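Long-range contacts in type II restriction enzyme AgeI (Thalassobius gelatinovorus, PDB 5DWA), which recognises the double-stranded DNA sequence 5'-ACCGGT-3' and cleaves it after the first A, leaving 5'-phosphate ends: residues G189-L194 / D233-F238; L215-R220 / R243-N248; D30-L35 / R73-E78. All blocks are in the same frame, centred on the assembly; numbering follows the deposited sequence. Where two conformers were deposited one is given.

Interaction 1 of 3, residues G189-L194 / D233-F238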
loop_
_atom_site.group_PDB
_atom_site.type_symbol
_atom_site.label_atom_id
_atom_site.label_comp_id
_atom_site.label_asym_id
_atom_site.label_seq_id
_atom_site.Cartn_x
_atom_site.Cartn_y
_atom_site.Cartn_z
ATOM N N GLY A 189 8.767 -9.832 23.467
ATOM C CA GLY A 189 7.827 -10.033 24.553
ATOM C C GLY A 189 6.739 -8.982 24.652
ATOM O O GLY A 189 6.165 -8.780 25.717
ATOM N N LEU A 190 6.450 -8.314 23.539
ATOM C CA LEU A 190 5.382 -7.323 23.522
ATOM C C LEU A 190 4.096 -7.891 22.926
ATOM O O LEU A 190 4.138 -8.758 22.054
ATOM C CB LEU A 190 5.814 -6.094 22.721
ATOM C CG LEU A 190 6.994 -5.290 23.270
ATOM C CD1 LEU A 190 7.605 -4.430 22.175
ATOM C CD2 LEU A 190 6.547 -4.414 24.431
ATOM N N LEU A 191 2.954 -7.407 23.399
ATOM C CA LEU A 191 1.696 -7.724 22.732
ATOM C C LEU A 191 1.667 -7.020 21.382
ATOM O O LEU A 191 2.049 -5.854 21.275
ATOM C CB LEU A 191 0.498 -7.304 23.583
ATOM C CG LEU A 191 0.235 -8.116 24.849
ATOM C CD1 LEU A 191 -0.965 -7.560 25.586
ATOM C CD2 LEU A 191 0.022 -9.573 24.492
ATOM N N SER A 192 1.236 -7.741 20.353
ATOM C CA SER A 192 1.100 -7.153 19.023
ATOM C C SER A 192 -0.266 -7.517 18.461
ATOM O O SER A 192 -0.463 -8.612 17.934
ATOM C CB SER A 192 2.216 -7.635 18.099
ATOM O OG SER A 192 2.082 -7.075 16.803
ATOM N N VAL A 193 -1.215 -6.595 18.590
ATOM C CA VAL A 193 -2.605 -6.884 18.263
ATOM C C VAL A 193 -2.961 -6.301 16.906
ATOM O O VAL A 193 -2.576 -5.179 16.592
ATOM C CB VAL A 193 -3.537 -6.320 19.352
ATOM C CG1 VAL A 193 -4.996 -6.560 19.015
ATOM C CG2 VAL A 193 -3.193 -6.948 20.715
ATOM N N LEU A 194 -3.668 -7.086 16.092
ATOM C CA LEU A 194 -4.277 -6.581 14.868
ATOM C C LEU A 194 -5.728 -6.212 15.158
ATOM O O LEU A 194 -6.539 -7.083 15.459
ATOM C CB LEU A 194 -4.202 -7.638 13.758
ATOM C CG LEU A 194 -4.782 -7.226 12.405
ATOM C CD1 LEU A 194 -3.997 -6.062 11.825
ATOM C CD2 LEU A 194 -4.783 -8.415 11.442
ATOM N N ASP A 233 1.263 -14.534 13.111
ATOM C CA ASP A 233 1.973 -13.273 12.900
ATOM C C ASP A 233 1.538 -12.149 13.849
ATOM O O ASP A 233 2.181 -11.105 13.884
ATOM C CB ASP A 233 1.799 -12.807 11.452
ATOM C CG ASP A 233 2.595 -13.641 10.466
ATOM O OD1 ASP A 233 3.618 -14.230 10.877
ATOM O OD2 ASP A 233 2.200 -13.696 9.281
ATOM N N PHE A 234 0.455 -12.360 14.598
ATOM C CA PHE A 234 -0.055 -11.380 15.570
ATOM C C PHE A 234 -0.472 -12.084 16.856
ATOM O O PHE A 234 -0.812 -13.266 16.837
ATOM C CB PHE A 234 -1.256 -10.592 15.002
ATOM C CG PHE A 234 -0.935 -9.816 13.768
ATOM C CD1 PHE A 234 -0.444 -8.524 13.853
ATOM C CD2 PHE A 234 -1.101 -10.386 12.516
ATOM C CE1 PHE A 234 -0.126 -7.813 12.710
ATOM C CE2 PHE A 234 -0.791 -9.683 11.370
ATOM C CZ PHE A 234 -0.306 -8.390 11.464
ATOM N N SER A 235 -0.448 -11.357 17.970
ATOM C CA SER A 235 -0.836 -11.928 19.258
ATOM C C SER A 235 -2.296 -12.346 19.233
ATOM O O SER A 235 -2.681 -13.367 19.808
ATOM C CB SER A 235 -0.602 -10.930 20.393
ATOM O OG SER A 235 0.758 -10.557 20.473
ATOM N N ALA A 236 -3.099 -11.523 18.568
ATOM C CA ALA A 236 -4.534 -11.734 18.441
ATOM C C ALA A 236 -5.066 -10.752 17.421
ATOM O O ALA A 236 -4.425 -9.748 17.136
ATOM C CB ALA A 236 -5.237 -11.547 19.763
ATOM N N CYS A 237 -6.226 -11.065 16.857
ATOM C CA CYS A 237 -6.881 -10.176 15.913
ATOM C C CYS A 237 -8.301 -9.912 16.377
ATOM O O CYS A 237 -9.029 -10.839 16.755
ATOM C CB CYS A 237 -6.874 -10.784 14.505
ATOM S SG CYS A 237 -7.852 -9.870 13.264
ATOM N N PHE A 238 -8.679 -8.640 16.367
ATOM C CA PHE A 238 -10.028 -8.236 16.729
ATOM C C PHE A 238 -10.649 -7.532 15.550
ATOM O O PHE A 238 -10.120 -6.537 15.080
ATOM C CB PHE A 238 -10.006 -7.341 17.966
ATOM C CG PHE A 238 -9.512 -8.048 19.185
ATOM C CD1 PHE A 238 -8.150 -8.153 19.434
ATOM C CD2 PHE A 238 -10.401 -8.655 20.058
ATOM C CE1 PHE A 238 -7.690 -8.826 20.549
ATOM C CE2 PHE A 238 -9.942 -9.336 21.163
ATOM C CZ PHE A 238 -8.586 -9.421 21.408
#
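Leu194 lays its CB over one face of the Phe234 ring, a CH-pi contact 4.0 Å from CB to the ring centroid and 19° off the normal, while Ser192 O lies near the ring plane at the edge. The Phe238 ring is met at its edge instead: Val193 CG1 comes to 3.6 Å from Phe238 CD1. CG1 reaches that edge because it stands anti to the backbone N (chi1 178°). On the face of the sheet shared by Leu194 and Cys237, Leu194 CD2 touches Cys237 SG at 3.9 Å. The backbones run parallel, as the two strands of the beta-alpha-beta unit formed by strand 191-196, helix 223-230 and strand 236-239 in the central sheet of this PD-(D/E)XK nuclease. Leu194 N gives a hydrogen bond to Ala236 O (3.0 Å), and Phe238 N gives one to Leu194 O (2.8 Å). Ahead of them Ser235 grips Ser192 twice: its N binds Ser192 O at 2.7 Å, and its OG accepts from Ser192 N at 2.9 Å, nearly straight at 169°. Ser192 OG turns instead to Ser182. The Ser235 side chain thus takes the place of a backbone acceptor, so both peptide polar groups of buried Ser192 are satisfied.

Interaction 2 of 3, residues L215-R220 / R243-N248; sequences LGTPDR and RTSPSN
Leu215 and Thr244 meet methyl to methyl, Leu215 CD1 lying 3.6 Å from Thr244 CG2. The threonine splits its branches by kind: CG2 is anti to the backbone N and faces the leucine, whereas OG1, beside that N (chi1 -57°), is bound to Asp198 and Ser239. Further along, the Pro218 ring lies across the amide of Asn248, with Pro218 CB 3.3 Å from Asn248 ND2 and Pro218 CG 3.8 Å from Asn248 OD1; CG also approaches Pro246 O. No direct hydrogen bond joins the two segments. Both are irregular loops that follow neighbouring strands of the central sheet: 215-220 leads into helix 223-230, and the loop 243-248 leads on to strand 257-259. Water spans the polar middle: one molecule donates to Gly216 O at 2.6 Å and accepts from Ser245 N at 2.8 Å, and a second joins Ser245 OG at 2.8 Å with a weak bond to the same carbonyl. Ser245 CB touches both Gly216 O and Pro218 CD, and its OG also lies 3.7 Å from Thr217 CG2. Thr217 OG1 occupies the position between backbone N and carbonyl carbon (chi1 64°), from which it accepts a bond from Arg220 N at 2.8 Å, an ST motif. Arg225 of helix 223-230 bonds to Leu215 O and Ser245 O, tying the loops together from the helix, while Arg220 packs on a phosphate of the bound DNA.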
loop_
_atom_site.group_PDB
_atom_site.type_symbol
_atom_site.label_atom_id
_atom_site.label_comp_id
_atom_site.label_asym_id
_atom_site.label_seq_id
_atom_site.Cartn_x
_atom_site.Cartn_y
_atom_site.Cartn_z
ATOM N N LEU A 215 -11.172 -11.917 5.386
ATOM C CA LEU A 215 -10.588 -12.945 6.232
ATOM C C LEU A 215 -11.104 -14.358 5.952
ATOM O O LEU A 215 -10.657 -15.308 6.584
ATOM C CB LEU A 215 -10.800 -12.587 7.708
ATOM C CG LEU A 215 -9.845 -11.497 8.201
ATOM C CD1 LEU A 215 -10.296 -10.884 9.526
ATOM C CD2 LEU A 215 -8.434 -12.085 8.331
ATOM N N GLY A 216 -12.024 -14.506 5.001
ATOM C CA GLY A 216 -12.509 -15.832 4.649
ATOM C C GLY A 216 -13.101 -16.571 5.835
ATOM O O GLY A 216 -13.661 -15.958 6.740
ATOM N N THR A 217 -12.969 -17.894 5.837
ATOM C CA THR A 217 -13.484 -18.720 6.920
ATOM C C THR A 217 -12.397 -19.696 7.349
ATOM O O THR A 217 -11.434 -19.885 6.616
ATOM C CB THR A 217 -14.733 -19.507 6.484
ATOM O OG1 THR A 217 -14.362 -20.427 5.451
ATOM C CG2 THR A 217 -15.822 -18.566 5.968
ATOM N N PRO A 218 -12.536 -20.313 8.536
ATOM C CA PRO A 218 -11.559 -21.350 8.896
ATOM C C PRO A 218 -11.463 -22.463 7.853
ATOM O O PRO A 218 -10.361 -22.914 7.540
ATOM C CB PRO A 218 -12.104 -21.892 10.216
ATOM C CG PRO A 218 -12.804 -20.726 10.823
ATOM C CD PRO A 218 -13.427 -19.987 9.664
ATOM N N ASP A 219 -12.606 -22.883 7.316
ATOM C CA ASP A 219 -12.631 -23.944 6.312
ATOM C C ASP A 219 -12.122 -23.450 4.966
ATOM O O ASP A 219 -11.603 -24.224 4.164
ATOM C CB ASP A 219 -14.044 -24.506 6.153
ATOM C CG ASP A 219 -14.544 -25.196 7.406
ATOM O OD1 ASP A 219 -13.709 -25.666 8.208
ATOM O OD2 ASP A 219 -15.777 -25.272 7.588
ATOM N N ARG A 220 -12.267 -22.154 4.718
ATOM C CA ARG A 220 -11.869 -21.590 3.437
ATOM C C ARG A 220 -11.116 -20.280 3.652
ATOM O O ARG A 220 -11.636 -19.200 3.379
ATOM C CB ARG A 220 -13.100 -21.378 2.557
ATOM C CG ARG A 220 -12.806 -21.303 1.084
ATOM C CD ARG A 220 -14.086 -21.433 0.280
ATOM N NE ARG A 220 -13.863 -21.114 -1.123
ATOM C CZ ARG A 220 -14.825 -21.056 -2.036
ATOM N NH1 ARG A 220 -16.081 -21.294 -1.688
ATOM N NH2 ARG A 220 -14.527 -20.754 -3.291
ATOM N N ARG A 243 -19.577 -9.619 10.097
ATOM C CA ARG A 243 -19.525 -10.718 9.122
ATOM C C ARG A 243 -18.223 -11.510 9.125
ATOM O O ARG A 243 -18.146 -12.578 8.517
ATOM C CB ARG A 243 -19.768 -10.188 7.709
ATOM C CG ARG A 243 -21.159 -9.638 7.518
ATOM C CD ARG A 243 -21.459 -9.387 6.052
ATOM N NE ARG A 243 -22.628 -8.530 5.947
ATOM C CZ ARG A 243 -22.593 -7.213 6.133
ATOM N NH1 ARG A 243 -21.441 -6.605 6.411
ATOM N NH2 ARG A 243 -23.703 -6.497 6.047
ATOM N N THR A 244 -17.197 -10.995 9.802
ATOM C CA THR A 244 -15.947 -11.723 9.926
ATOM C C THR A 244 -16.210 -13.034 10.654
ATOM O O THR A 244 -16.895 -13.049 11.675
ATOM C CB THR A 244 -14.881 -10.916 10.706
ATOM O OG1 THR A 244 -14.658 -9.652 10.062
ATOM C CG2 THR A 244 -13.575 -11.693 10.789
ATOM N N SER A 245 -15.685 -14.131 10.117
ATOM C CA SER A 245 -15.804 -15.412 10.798
ATOM C C SER A 245 -14.742 -15.515 11.879
ATOM O O SER A 245 -13.557 -15.358 11.598
ATOM C CB SER A 245 -15.671 -16.574 9.816
ATOM O OG SER A 245 -16.734 -16.560 8.881
ATOM N N PRO A 246 -15.166 -15.772 13.120
ATOM C CA PRO A 246 -14.181 -15.955 14.187
ATOM C C PRO A 246 -13.401 -17.246 14.008
ATOM O O PRO A 246 -13.821 -18.148 13.283
ATOM C CB PRO A 246 -15.037 -16.002 15.456
ATOM C CG PRO A 246 -16.394 -16.407 14.986
ATOM C CD PRO A 246 -16.547 -15.797 13.630
ATOM N N SER A 247 -12.252 -17.316 14.665
ATOM C CA SER A 247 -11.467 -18.535 14.686
ATOM C C SER A 247 -12.229 -19.657 15.379
ATOM O O SER A 247 -13.045 -19.404 16.264
ATOM C CB SER A 247 -10.140 -18.291 15.402
ATOM O OG SER A 247 -9.327 -17.398 14.668
ATOM N N ASN A 248 -11.955 -20.895 14.976
ATOM C CA ASN A 248 -12.404 -22.051 15.741
ATOM C C ASN A 248 -11.724 -22.063 17.110
ATOM O O ASN A 248 -10.840 -21.246 17.379
ATOM C CB ASN A 248 -12.111 -23.350 14.985
ATOM C CG ASN A 248 -12.901 -23.467 13.696
ATOM O OD1 ASN A 248 -14.026 -22.982 13.597
ATOM N ND2 ASN A 248 -12.311 -24.116 12.700
HETATM O O HOH W 1 -14.167 -13.657 7.771
HETATM O O HOH W 2 -16.921 -15.229 6.380
#

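Interaction 3 of 3, residues D30-L35 / R73-E78; sequences DYFVPL and RIYIRE
Apolar packing carries most of this contact between helices 22-36 and 63-78: Phe32 meets Ile74 and Tyr75, and Val33 meets Ile74. Phe32 CD2 lies 3.7 Å from Ile74 CG2, the two side chains running antiparallel alongside each other. CG, anti to the backbone N (chi1 -179°), points the Phe32 ring at helix 63-78, and CZ meets the edge of the Tyr75 ring in its plane, 4.0 Å from Tyr75 CD1. Val33 uses both branches: CG2 touches Ile74 CG2 at 3.7 Å, the Val33 side chain lying roughly perpendicular to that of Ile74, and CG1 rests 3.8 Å from Glu78 OE1. The axes of segments 30-35 and 73-78 come within 10.0 Å and cross at -38°. The polar interactions run within 73-78 or beyond it. Arg77 grips a single oxygen, Glu78 OE2, side-on: NE at 2.8 Å in a salt bridge and NH2 at 3.1 Å, both with the oxygen in the guanidinium plane. Tyr75 OH bonds to Ser87, and the tyrosine also packs on a DNA phosphate. Between the two segments no hydrogen bond forms and the contact is van der Waals; the Arg77-Glu78 pair probably offsets much of its own charge, consistent with Val33 lying against it.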
loop_
_atom_site.group_PDB
_atom_site.type_symbol
_atom_site.label_atom_id
_atom_site.label_comp_id
_atom_site.label_asym_id
_atom_site.label_seq_id
_atom_site.Cartn_x
_atom_site.Cartn_y
_atom_site.Cartn_z
ATOM N N ASP A 30 -26.492 14.273 10.558
ATOM C CA ASP A 30 -26.577 15.610 11.142
ATOM C C ASP A 30 -25.385 15.952 12.033
ATOM O O ASP A 30 -24.998 17.117 12.140
ATOM C CB ASP A 30 -27.870 15.767 11.952
ATOM C CG ASP A 30 -29.110 15.846 11.073
ATOM O OD1 ASP A 30 -28.965 16.019 9.845
ATOM O OD2 ASP A 30 -30.229 15.743 11.621
ATOM N N TYR A 31 -24.816 14.941 12.680
ATOM C CA TYR A 31 -23.632 15.148 13.510
ATOM C C TYR A 31 -22.374 15.264 12.651
ATOM O O TYR A 31 -21.537 16.134 12.862
ATOM C CB TYR A 31 -23.477 14.008 14.517
ATOM C CG TYR A 31 -22.225 14.101 15.357
ATOM C CD1 TYR A 31 -22.060 15.129 16.273
ATOM C CD2 TYR A 31 -21.211 13.161 15.238
ATOM C CE1 TYR A 31 -20.914 15.221 17.053
ATOM C CE2 TYR A 31 -20.063 13.245 16.012
ATOM C CZ TYR A 31 -19.923 14.277 16.914
ATOM O OH TYR A 31 -18.787 14.361 17.685
ATOM N N PHE A 32 -22.275 14.392 11.656
ATOM C CA PHE A 32 -21.036 14.222 10.899
ATOM C C PHE A 32 -20.851 15.236 9.765
ATOM O O PHE A 32 -19.766 15.784 9.604
ATOM C CB PHE A 32 -20.990 12.793 10.351
ATOM C CG PHE A 32 -19.753 12.461 9.554
ATOM C CD1 PHE A 32 -18.486 12.761 10.028
ATOM C CD2 PHE A 32 -19.873 11.793 8.340
ATOM C CE1 PHE A 32 -17.356 12.422 9.294
ATOM C CE2 PHE A 32 -18.753 11.448 7.602
ATOM C CZ PHE A 32 -17.497 11.764 8.070
ATOM N N VAL A 33 -21.901 15.490 8.987
ATOM C CA VAL A 33 -21.781 16.388 7.841
ATOM C C VAL A 33 -21.145 17.739 8.200
ATOM O O VAL A 33 -20.211 18.166 7.520
ATOM C CB VAL A 33 -23.147 16.628 7.156
ATOM C CG1 VAL A 33 -23.055 17.787 6.172
ATOM C CG2 VAL A 33 -23.612 15.361 6.446
ATOM N N PRO A 34 -21.614 18.404 9.276
ATOM C CA PRO A 34 -21.002 19.709 9.559
ATOM C C PRO A 34 -19.540 19.630 9.994
ATOM O O PRO A 34 -18.876 20.661 10.066
ATOM C CB PRO A 34 -21.863 20.266 10.704
ATOM C CG PRO A 34 -23.116 19.484 10.681
ATOM C CD PRO A 34 -22.717 18.116 10.210
ATOM N N LEU A 35 -19.046 18.426 10.277
ATOM C CA LEU A 35 -17.672 18.258 10.730
ATOM C C LEU A 35 -16.704 18.056 9.569
ATOM O O LEU A 35 -15.499 18.266 9.721
ATOM C CB LEU A 35 -17.562 17.067 11.687
ATOM C CG LEU A 35 -18.446 17.084 12.934
ATOM C CD1 LEU A 35 -18.163 15.848 13.790
ATOM C CD2 LEU A 35 -18.222 18.360 13.736
ATOM N N ARG A 73 -19.193 7.152 2.656
ATOM C CA ARG A 73 -20.038 7.674 1.593
ATOM C C ARG A 73 -20.375 9.138 1.801
ATOM O O ARG A 73 -20.324 9.938 0.865
ATOM C CB ARG A 73 -21.325 6.859 1.493
ATOM C CG ARG A 73 -21.104 5.452 1.001
ATOM C CD ARG A 73 -20.497 5.428 -0.389
ATOM N NE ARG A 73 -20.161 4.063 -0.771
ATOM C CZ ARG A 73 -19.600 3.716 -1.924
ATOM N NH1 ARG A 73 -19.298 4.635 -2.830
ATOM N NH2 ARG A 73 -19.331 2.445 -2.162
ATOM N N ILE A 74 -20.732 9.483 3.029
ATOM C CA ILE A 74 -21.050 10.861 3.354
ATOM C C ILE A 74 -19.816 11.746 3.171
ATOM O O ILE A 74 -19.902 12.837 2.615
ATOM C CB ILE A 74 -21.597 10.988 4.792
ATOM C CG1 ILE A 74 -22.971 10.314 4.886
ATOM C CG2 ILE A 74 -21.703 12.440 5.194
ATOM C CD1 ILE A 74 -23.579 10.317 6.274
ATOM N N TYR A 75 -18.663 11.269 3.639
ATOM C CA TYR A 75 -17.425 12.020 3.497
ATOM C C TYR A 75 -17.114 12.290 2.023
ATOM O O TYR A 75 -16.829 13.425 1.634
ATOM C CB TYR A 75 -16.274 11.265 4.171
ATOM C CG TYR A 75 -14.996 12.059 4.266
ATOM C CD1 TYR A 75 -14.713 12.804 5.404
ATOM C CD2 TYR A 75 -14.066 12.062 3.230
ATOM C CE1 TYR A 75 -13.555 13.540 5.511
ATOM C CE2 TYR A 75 -12.885 12.791 3.328
ATOM C CZ TYR A 75 -12.638 13.529 4.477
ATOM O OH TYR A 75 -11.488 14.270 4.616
ATOM N N ILE A 76 -17.180 11.247 1.204
ATOM C CA ILE A 76 -16.937 11.383 -0.230
ATOM C C ILE A 76 -17.896 12.382 -0.898
ATOM O O ILE A 76 -17.487 13.140 -1.781
ATOM C CB ILE A 76 -17.038 10.001 -0.930
ATOM C CG1 ILE A 76 -15.903 9.086 -0.463
ATOM C CG2 ILE A 76 -17.024 10.150 -2.451
ATOM C CD1 ILE A 76 -14.526 9.646 -0.708
ATOM N N ARG A 77 -19.156 12.399 -0.466
ATOM C CA ARG A 77 -20.147 13.314 -1.032
ATOM C C ARG A 77 -19.913 14.751 -0.601
ATOM O O ARG A 77 -20.055 15.688 -1.392
ATOM C CB ARG A 77 -21.557 12.896 -0.619
ATOM C CG ARG A 77 -22.650 13.823 -1.176
ATOM C CD ARG A 77 -24.038 13.474 -0.662
ATOM N NE ARG A 77 -24.251 13.898 0.719
ATOM C CZ ARG A 77 -24.688 13.093 1.681
ATOM N NH1 ARG A 77 -24.951 11.823 1.411
ATOM N NH2 ARG A 77 -24.863 13.555 2.912
ATOM N N GLU A 78 -19.544 14.922 0.662
ATOM C CA GLU A 78 -19.546 16.243 1.273
ATOM C C GLU A 78 -18.222 16.997 1.263
ATOM O O GLU A 78 -18.207 18.220 1.384
ATOM C CB GLU A 78 -20.041 16.128 2.714
ATOM C CG GLU A 78 -21.464 15.622 2.824
ATOM C CD GLU A 78 -22.476 16.675 2.403
ATOM O OE1 GLU A 78 -22.130 17.874 2.446
ATOM O OE2 GLU A 78 -23.605 16.300 2.037
#

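In the fold
Interactions 1 and 2 belong to one region: the strands paired in interaction 1 run on towards the loops of interaction 2, their segments alternate along the chain, and their centres lie 18 Å apart with nearest atoms about 5 Å apart. Helix 223-230 links them, since Ile228 touches side chains of both. Interaction 3 precedes them in the chain and joins two N-terminal helices, its centre 33 Å from each of the others and on the opposite side of the chain's centre from interaction 1. Interactions 2 and 3 both come within about 4 Å of the bound DNA (nearest atoms); Arg220 in one and Tyr75 in the other pack on phosphates. The nearest atom of interaction 1, which is buried in the sheet, is about 9 Å from the bound DNA.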